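Local coordinates for CELL WALL surface anchor family protein (PDB 2WW8), which acts as a pilus adhesin of Streptococcus pneumoniae and probably attaches the bacterium to host cells, at residues N235-I240 / A245-R250; T255-D260 / K574-L579; I52-E57 / A65-K70. One frame throughout, in Å; residues are numbered along the deposited sequence.

Contact 1: N235-I240 / A245-R250; sequences NSMSNI and ARRAER. With MG (magnesium ion), chain B.
Asn-239 lies against Arg-246 and reaches the start of helix 247-263. Its CB sits over the centre of the Arg-246 guanidinium, 3.5 Å from CZ. CG stands beside the backbone N and anti to the carbonyl carbon (chi1 -81°). This turns the amide so that it stacks on the guanidinium, with the planes 22° apart. OD1 accepts the backbone N of Glu-249 at 2.8 Å through a lone pair. That bond is nearly straight, 160° at the hydrogen. ND2 points to a different partner, the carbonyl O of Thr-340. OD1 thus gives an acceptor to a first-turn N-H of the helix, whose N-cap residue is Arg-246.

Two backbone bonds also join the segments. Asn-239 O accepts Arg-246 N at 2.8 Å, and Met-237 O accepts Ala-248 N at 2.9 Å. A water joins Ser-238 O to Arg-247 N. The Arg-246 guanidinium also grips Glu-249 side-on. NE meets OE2 at 3.0 Å and NH2 meets OE1 at 2.8 Å. The carboxylate lies at the guanidinium edge but is met from above its own plane. This pair of bonds should fix the rotation of the guanidinium under Asn-239. Further along, Met-237 SD lies 3.9 Å from Arg-247 CB, and the two side chains cross at about a right angle. Arg-247 carries NH1 on to a salt bridge with Asp-387.

Asp-387 also binds the magnesium ion, as do Ser-234 and Ser-236. Ser-236 OG is 2.2 Å from the metal, and three waters complete six ligands. Serines spaced in this way after a sheet strand, with a distant aspartate, are typical of the metal-ion-dependent adhesion site (MIDAS) of von Willebrand A-type domains, as in integrins.

Contact 2: T255-D260 / K574-L579; sequences TRSLID and KILEQL
This is a helix-helix contact of the von Willebrand A-type, Rossmann-like domain, where helices pack against a central parallel sheet. Helix 247-263 follows strand 225-232 and leads to its parallel neighbour, strand 269-275. Helix 575-583 comes after strand 566-569, at the far edge of the same sheet. The two helices run in roughly the same direction. Their short axes approach to 9.8 Å and cross at -31°.

The packing is light and mostly apolar. At one end Leu-576 meets Ser-257. Its CG is anti to the backbone N (chi1 -178°), and this brings the branched end closer to helix 247-263 than the start of the side chain is. CD2 reaches Ser-257 CB at 3.8 Å, and CD1 lies 4.0 Å from the same CB. Both methyl groups therefore rest against one small side chain. Ser-257 is modelled in two conformers, so the detail of its contact with Leu-576 is less certain. Leu-576 CD1 also lies 4.3 Å from the backbone N of Leu-258.

One turn further along the helix, Leu-579 points toward helix 247-263, and Leu-258 points back at it. Both side chains are buried, and both also touch Phe-383 of strand 379-386. The helix pair is thus seated on the middle strand of the sheet. Leu-579 reaches Val-537 of strand 533-539 as well. Between the leucines the contact is methyl to methyl, Leu-258 CD2 to Leu-579 CD2 at 4.3 Å.

Contact 3: I52-E57 / A65-K70; sequences IKETGE and AVFELK
Strands 48-55 and 66-71 run in roughly opposite directions but belong to different sheets, and the CA atoms of Ile-52 and Phe-67 are 8.7 Å apart. The contact spans the interior of a beta sandwich of the prealbumin-like (CNA_B-type) fold. Strand 48-55 lies between strands 88-94 and 724-730 in one layer. Strand 66-71 lies between strands 77-81 and 97-105 in the other.

Side chains from both layers meet between them. Phe-67 has CG beside its backbone N (chi1 -66°), which sends the ring across to the opposite layer. Ile-52 meets one face of the ring, near the rim. Its CB sits above the plane, and CG2 is 3.7 Å from Phe-67 CZ. Phe-91 of strand 88-94 also touches the ring.

Glu-54 and Phe-67 reach toward each other from opposite directions. The Glu-54 chain bends at chi2, and the carboxylate plane stands 80° from the ring plane. A carboxylate oxygen at a ring edge may be favoured by the slightly positive C-H rim. Glu-103 lies close to the same oxygen, OE2, so two acidic groups meet in this buried region. The other oxygen turns to Ala-65, with OE1 3.7 Å from Ala-65 CB. At the ring edge Glu-54 OE2 is modelled 2.9 Å from Phe-67 CZ, a distance so short that its exact value is doubtful.

Along the chain contact 3 comes first, then contact 1. Contact 2 joins helix 247-263 to a segment over 300 residues later. Contacts 1 and 2 share that helix, and their centres are 16 Å apart. Contact 1 holds the helix start at the magnesium site, and contact 2 packs a later turn over the parallel sheet. Contact 3 lies in a separate beta-sandwich domain on the opposite side of the chain's centre. Its centre is 90 Å from that of contact 1 and 82 Å from that of contact 2. Strand 48-55 pairs with strand 724-730, so the von Willebrand A-type domain is inserted between parts of one sandwich sheet. This fits an elongated adhesin.

Contact 1: N235-I240 / A245-R250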
# COMPACT_ATOMS: atom_id res chain seq x y z
N ASN A 235 7.33 23.56 -36.33
CA ASN A 235 7.34 22.28 -37.05
C ASN A 235 8.63 21.46 -36.80
O ASN A 235 8.57 20.24 -36.69
CB ASN A 235 7.23 22.57 -38.55
CG ASN A 235 5.89 23.22 -38.92
OD1 ASN A 235 4.91 23.04 -38.21
ND2 ASN A 235 5.88 23.98 -40.00
N SER A 236 9.79 22.13 -36.75
CA SER A 236 11.08 21.50 -36.47
C SER A 236 11.06 20.71 -35.16
O SER A 236 11.95 19.89 -34.94
CB SER A 236 12.15 22.57 -36.33
OG SER A 236 11.87 23.49 -35.28
N MET A 237 10.12 21.00 -34.25
CA MET A 237 10.06 20.19 -33.01
C MET A 237 9.46 18.80 -33.22
O MET A 237 9.51 17.99 -32.33
CB MET A 237 9.28 20.91 -31.88
CG MET A 237 9.86 22.27 -31.48
SD MET A 237 11.30 21.99 -30.44
CE MET A 237 10.57 21.44 -28.89
N SER A 238 8.81 18.55 -34.35
CA SER A 238 8.27 17.23 -34.68
C SER A 238 9.19 16.08 -34.30
O SER A 238 10.39 16.09 -34.62
CB SER A 238 8.05 17.21 -36.21
OG SER A 238 7.93 15.87 -36.63
N ASN A 239 8.65 15.05 -33.65
CA ASN A 239 9.46 14.08 -32.93
C ASN A 239 10.38 13.28 -33.89
O ASN A 239 11.51 12.88 -33.53
CB ASN A 239 8.51 13.14 -32.17
CG ASN A 239 8.01 13.76 -30.87
OD1 ASN A 239 8.75 14.49 -30.23
ND2 ASN A 239 6.77 13.53 -30.51
N ILE A 240 9.85 13.03 -35.10
CA ILE A 240 10.57 12.17 -36.04
C ILE A 240 11.60 13.06 -36.74
O ILE A 240 12.57 12.53 -37.28
CB ILE A 240 9.66 11.44 -37.07
CG1 ILE A 240 8.89 12.44 -37.96
CG2 ILE A 240 8.74 10.42 -36.36
CD1 ILE A 240 8.28 11.69 -39.20
N ALA A 245 15.04 12.93 -33.25
CA ALA A 245 15.46 13.47 -31.96
C ALA A 245 14.35 13.59 -30.89
O ALA A 245 14.70 13.83 -29.75
CB ALA A 245 16.12 14.83 -32.12
N ARG A 246 13.07 13.43 -31.25
CA ARG A 246 11.99 13.42 -30.26
C ARG A 246 11.92 14.80 -29.55
O ARG A 246 11.72 14.87 -28.33
CB ARG A 246 12.13 12.24 -29.26
CG ARG A 246 12.60 10.86 -29.74
CD ARG A 246 11.73 10.29 -30.85
NE ARG A 246 10.36 10.22 -30.35
CZ ARG A 246 9.30 9.91 -31.08
NH1 ARG A 246 9.42 9.63 -32.37
NH2 ARG A 246 8.11 9.88 -30.50
N ARG A 247 12.14 15.89 -30.28
CA ARG A 247 12.20 17.19 -29.63
C ARG A 247 10.94 17.54 -28.83
O ARG A 247 11.05 17.90 -27.63
CB ARG A 247 12.50 18.32 -30.61
CG ARG A 247 13.96 18.25 -31.15
CD ARG A 247 14.26 19.49 -32.00
NE ARG A 247 15.60 19.41 -32.55
CZ ARG A 247 16.07 20.28 -33.42
NH1 ARG A 247 15.29 21.26 -33.89
NH2 ARG A 247 17.31 20.12 -33.86
N ALA A 248 9.77 17.42 -29.47
CA ALA A 248 8.52 17.84 -28.83
C ALA A 248 8.26 17.00 -27.58
O ALA A 248 7.93 17.53 -26.49
CB ALA A 248 7.38 17.82 -29.81
N GLU A 249 8.41 15.69 -27.72
CA GLU A 249 8.05 14.87 -26.59
C GLU A 249 8.99 15.09 -25.41
O GLU A 249 8.56 15.09 -24.25
CB GLU A 249 7.81 13.39 -26.93
CG GLU A 249 8.98 12.54 -26.98
CD GLU A 249 8.74 11.11 -27.45
OE1 GLU A 249 7.62 10.71 -27.85
OE2 GLU A 249 9.73 10.38 -27.44
N ARG A 250 10.27 15.24 -25.68
CA ARG A 250 11.20 15.42 -24.60
C ARG A 250 11.08 16.80 -23.96
O ARG A 250 11.27 16.91 -22.75
CB ARG A 250 12.64 15.04 -24.98
CG ARG A 250 12.77 13.54 -25.32
CD ARG A 250 14.14 13.21 -25.84
NE ARG A 250 14.19 11.79 -26.09
CZ ARG A 250 15.15 11.13 -26.76
NH1 ARG A 250 16.23 11.73 -27.25
NH2 ARG A 250 15.04 9.81 -26.89
MG MG B . 11.78 25.57 -34.64
O HOH W 1 12.71 16.06 -33.33
O HOH W 2 11.26 26.12 -36.53
O HOH W 3 11.78 27.44 -33.72
O HOH W 4 13.75 25.52 -35.37

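Contact 2: T255-D260 / K574-L579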
# COMPACT_ATOMS: atom_id res chain seq x y z
N THR A 255 9.09 19.90 -19.50
CA THR A 255 8.22 20.98 -19.01
C THR A 255 7.31 20.50 -17.86
O THR A 255 7.28 21.16 -16.81
CB THR A 255 7.41 21.59 -20.17
OG1 THR A 255 8.33 22.10 -21.14
CG2 THR A 255 6.42 22.71 -19.77
N ARG A 256 6.64 19.36 -18.08
CA ARG A 256 5.79 18.76 -17.06
C ARG A 256 6.57 18.52 -15.76
O ARG A 256 5.97 18.78 -14.72
CB ARG A 256 5.10 17.46 -17.49
CG ARG A 256 4.08 17.73 -18.64
CD ARG A 256 3.56 16.38 -19.17
NE ARG A 256 2.52 16.74 -20.11
CZ ARG A 256 2.02 15.97 -21.06
NH1 ARG A 256 2.47 14.72 -21.18
NH2 ARG A 256 1.05 16.48 -21.85
N SER A 257 7.81 18.03 -15.85
CA SER A 257 8.58 17.75 -14.62
C SER A 257 9.00 19.04 -13.93
O SER A 257 8.94 19.10 -12.71
CB SER A 257 9.80 16.85 -14.81
OG SER A 257 10.47 16.79 -13.55
N LEU A 258 9.37 20.05 -14.69
CA LEU A 258 9.68 21.37 -14.14
C LEU A 258 8.45 22.00 -13.43
O LEU A 258 8.55 22.54 -12.34
CB LEU A 258 10.21 22.31 -15.24
CG LEU A 258 10.50 23.76 -14.80
CD1 LEU A 258 11.60 23.79 -13.74
CD2 LEU A 258 10.81 24.69 -15.96
N ILE A 259 7.27 21.90 -14.04
CA ILE A 259 6.04 22.31 -13.40
C ILE A 259 5.91 21.59 -12.05
O ILE A 259 5.64 22.25 -11.04
CB ILE A 259 4.83 22.03 -14.31
CG1 ILE A 259 4.93 22.97 -15.52
CG2 ILE A 259 3.54 22.21 -13.55
CD1 ILE A 259 3.95 22.60 -16.63
N ASP A 260 6.09 20.26 -12.02
CA ASP A 260 6.01 19.53 -10.73
C ASP A 260 6.99 20.09 -9.70
O ASP A 260 6.63 20.15 -8.54
CB ASP A 260 6.31 18.02 -10.80
CG ASP A 260 5.27 17.21 -11.57
OD1 ASP A 260 4.10 17.64 -11.65
OD2 ASP A 260 5.60 16.14 -12.15
N LYS A 574 18.72 15.69 -22.33
CA LYS A 574 19.28 16.55 -21.27
C LYS A 574 18.59 17.91 -21.12
O LYS A 574 19.08 18.80 -20.43
CB LYS A 574 20.77 16.88 -21.48
CG LYS A 574 21.74 15.73 -21.78
CD LYS A 574 21.82 14.78 -20.67
CE LYS A 574 22.93 13.76 -20.89
NZ LYS A 574 23.55 13.55 -19.56
N ILE A 575 17.48 18.11 -21.83
CA ILE A 575 16.67 19.29 -21.59
C ILE A 575 16.22 19.44 -20.13
O ILE A 575 16.43 20.48 -19.51
CB ILE A 575 15.47 19.31 -22.54
CG1 ILE A 575 15.95 19.28 -24.01
CG2 ILE A 575 14.52 20.52 -22.23
CD1 ILE A 575 14.82 18.81 -24.92
N LEU A 576 15.67 18.41 -19.51
CA LEU A 576 15.28 18.52 -18.12
C LEU A 576 16.48 18.88 -17.22
O LEU A 576 16.39 19.78 -16.36
CB LEU A 576 14.56 17.25 -17.63
CG LEU A 576 14.08 17.34 -16.17
CD1 LEU A 576 13.24 18.66 -15.91
CD2 LEU A 576 13.38 16.05 -15.75
N GLU A 577 17.60 18.20 -17.45
CA GLU A 577 18.76 18.45 -16.63
C GLU A 577 19.10 19.94 -16.70
O GLU A 577 19.46 20.54 -15.69
CB GLU A 577 19.92 17.59 -17.14
CG GLU A 577 21.31 17.92 -16.57
CD GLU A 577 22.32 17.10 -17.39
OE1 GLU A 577 22.48 15.89 -17.08
OE2 GLU A 577 22.88 17.61 -18.40
N GLN A 578 18.97 20.54 -17.87
CA GLN A 578 19.36 21.96 -17.97
C GLN A 578 18.36 22.94 -17.34
O GLN A 578 18.77 23.90 -16.66
CB GLN A 578 19.70 22.29 -19.41
CG GLN A 578 20.30 23.64 -19.60
CD GLN A 578 21.54 23.90 -18.74
OE1 GLN A 578 21.58 24.93 -18.06
NE2 GLN A 578 22.49 22.97 -18.71
N LEU A 579 17.07 22.66 -17.52
CA LEU A 579 16.01 23.40 -16.84
C LEU A 579 16.21 23.24 -15.34
O LEU A 579 16.10 24.22 -14.59
CB LEU A 579 14.63 22.87 -17.21
CG LEU A 579 14.18 23.12 -18.64
CD1 LEU A 579 12.93 22.31 -18.97
CD2 LEU A 579 13.87 24.61 -18.92

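Contact 3: I52-E57 / A65-K70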
# COMPACT_ATOMS: atom_id res chain seq x y z
N ILE A 52 -13.80 -32.63 31.68
CA ILE A 52 -13.62 -34.07 31.95
C ILE A 52 -14.63 -34.94 31.22
O ILE A 52 -15.84 -34.72 31.33
CB ILE A 52 -13.65 -34.46 33.44
CG1 ILE A 52 -12.76 -33.57 34.31
CG2 ILE A 52 -13.14 -35.89 33.59
CD1 ILE A 52 -13.50 -32.43 35.01
N LYS A 53 -14.11 -35.90 30.47
CA LYS A 53 -14.90 -36.93 29.80
C LYS A 53 -14.70 -38.24 30.55
O LYS A 53 -13.59 -38.50 31.04
CB LYS A 53 -14.44 -37.15 28.36
CG LYS A 53 -14.87 -36.08 27.37
CD LYS A 53 -14.56 -36.51 25.95
CE LYS A 53 -15.25 -35.56 24.99
NZ LYS A 53 -15.41 -36.23 23.67
N GLU A 54 -15.77 -39.05 30.61
CA GLU A 54 -15.73 -40.43 31.13
C GLU A 54 -16.17 -41.46 30.09
O GLU A 54 -17.25 -41.34 29.49
CB GLU A 54 -16.53 -40.55 32.42
CG GLU A 54 -16.11 -39.57 33.51
CD GLU A 54 -16.28 -40.14 34.91
OE1 GLU A 54 -17.07 -41.10 35.05
OE2 GLU A 54 -15.63 -39.62 35.85
N THR A 55 -15.32 -42.46 29.86
CA THR A 55 -15.71 -43.61 29.03
C THR A 55 -15.83 -44.94 29.81
O THR A 55 -15.32 -45.08 30.93
CB THR A 55 -14.77 -43.80 27.81
OG1 THR A 55 -13.45 -44.14 28.26
CG2 THR A 55 -14.78 -42.56 26.90
N GLY A 56 -16.49 -45.93 29.20
CA GLY A 56 -16.68 -47.24 29.81
C GLY A 56 -16.68 -48.32 28.75
O GLY A 56 -15.70 -48.42 28.00
N GLU A 57 -17.77 -49.09 28.69
CA GLU A 57 -18.02 -50.20 27.76
C GLU A 57 -17.22 -50.20 26.45
O GLU A 57 -17.71 -49.68 25.43
CB GLU A 57 -19.52 -50.31 27.45
CG GLU A 57 -20.06 -51.75 27.30
CD GLU A 57 -19.92 -52.61 28.56
OE1 GLU A 57 -19.27 -52.16 29.54
OE2 GLU A 57 -20.44 -53.75 28.59
N ALA A 65 -21.99 -38.29 35.59
CA ALA A 65 -20.90 -38.14 36.57
C ALA A 65 -20.86 -36.76 37.24
O ALA A 65 -21.34 -35.77 36.67
CB ALA A 65 -19.55 -38.49 35.93
N VAL A 66 -20.29 -36.68 38.44
CA VAL A 66 -20.37 -35.46 39.25
C VAL A 66 -19.01 -35.07 39.83
O VAL A 66 -18.41 -35.84 40.59
CB VAL A 66 -21.54 -35.51 40.30
CG1 VAL A 66 -21.30 -34.59 41.51
CG2 VAL A 66 -22.89 -35.17 39.65
N PHE A 67 -18.53 -33.88 39.46
CA PHE A 67 -17.20 -33.42 39.85
C PHE A 67 -17.17 -32.20 40.75
O PHE A 67 -18.06 -31.37 40.71
CB PHE A 67 -16.31 -33.15 38.61
CG PHE A 67 -16.00 -34.40 37.83
CD1 PHE A 67 -14.89 -35.17 38.14
CD2 PHE A 67 -16.85 -34.81 36.80
CE1 PHE A 67 -14.62 -36.33 37.42
CE2 PHE A 67 -16.59 -35.97 36.07
CZ PHE A 67 -15.47 -36.73 36.39
N GLU A 68 -16.09 -32.10 41.52
CA GLU A 68 -15.87 -30.97 42.41
C GLU A 68 -14.52 -30.29 42.26
O GLU A 68 -13.47 -30.94 42.30
CB GLU A 68 -16.13 -31.35 43.87
CG GLU A 68 -17.61 -31.73 44.00
CD GLU A 68 -18.15 -31.73 45.42
OE1 GLU A 68 -17.35 -31.66 46.39
OE2 GLU A 68 -19.39 -31.81 45.53
N LEU A 69 -14.57 -28.97 42.11
CA LEU A 69 -13.36 -28.17 42.03
C LEU A 69 -13.27 -27.22 43.22
O LEU A 69 -14.14 -26.35 43.42
CB LEU A 69 -13.31 -27.39 40.70
CG LEU A 69 -12.01 -26.64 40.40
CD1 LEU A 69 -10.83 -27.59 40.16
CD2 LEU A 69 -12.24 -25.66 39.24
N LYS A 70 -12.23 -27.42 44.03
CA LYS A 70 -12.13 -26.60 45.23
C LYS A 70 -10.78 -25.90 45.30
O LYS A 70 -9.71 -26.49 45.11
CB LYS A 70 -12.55 -27.33 46.53
CG LYS A 70 -11.49 -28.20 47.22
CD LYS A 70 -11.63 -28.15 48.74
CE LYS A 70 -10.72 -29.19 49.40
NZ LYS A 70 -11.49 -30.42 49.79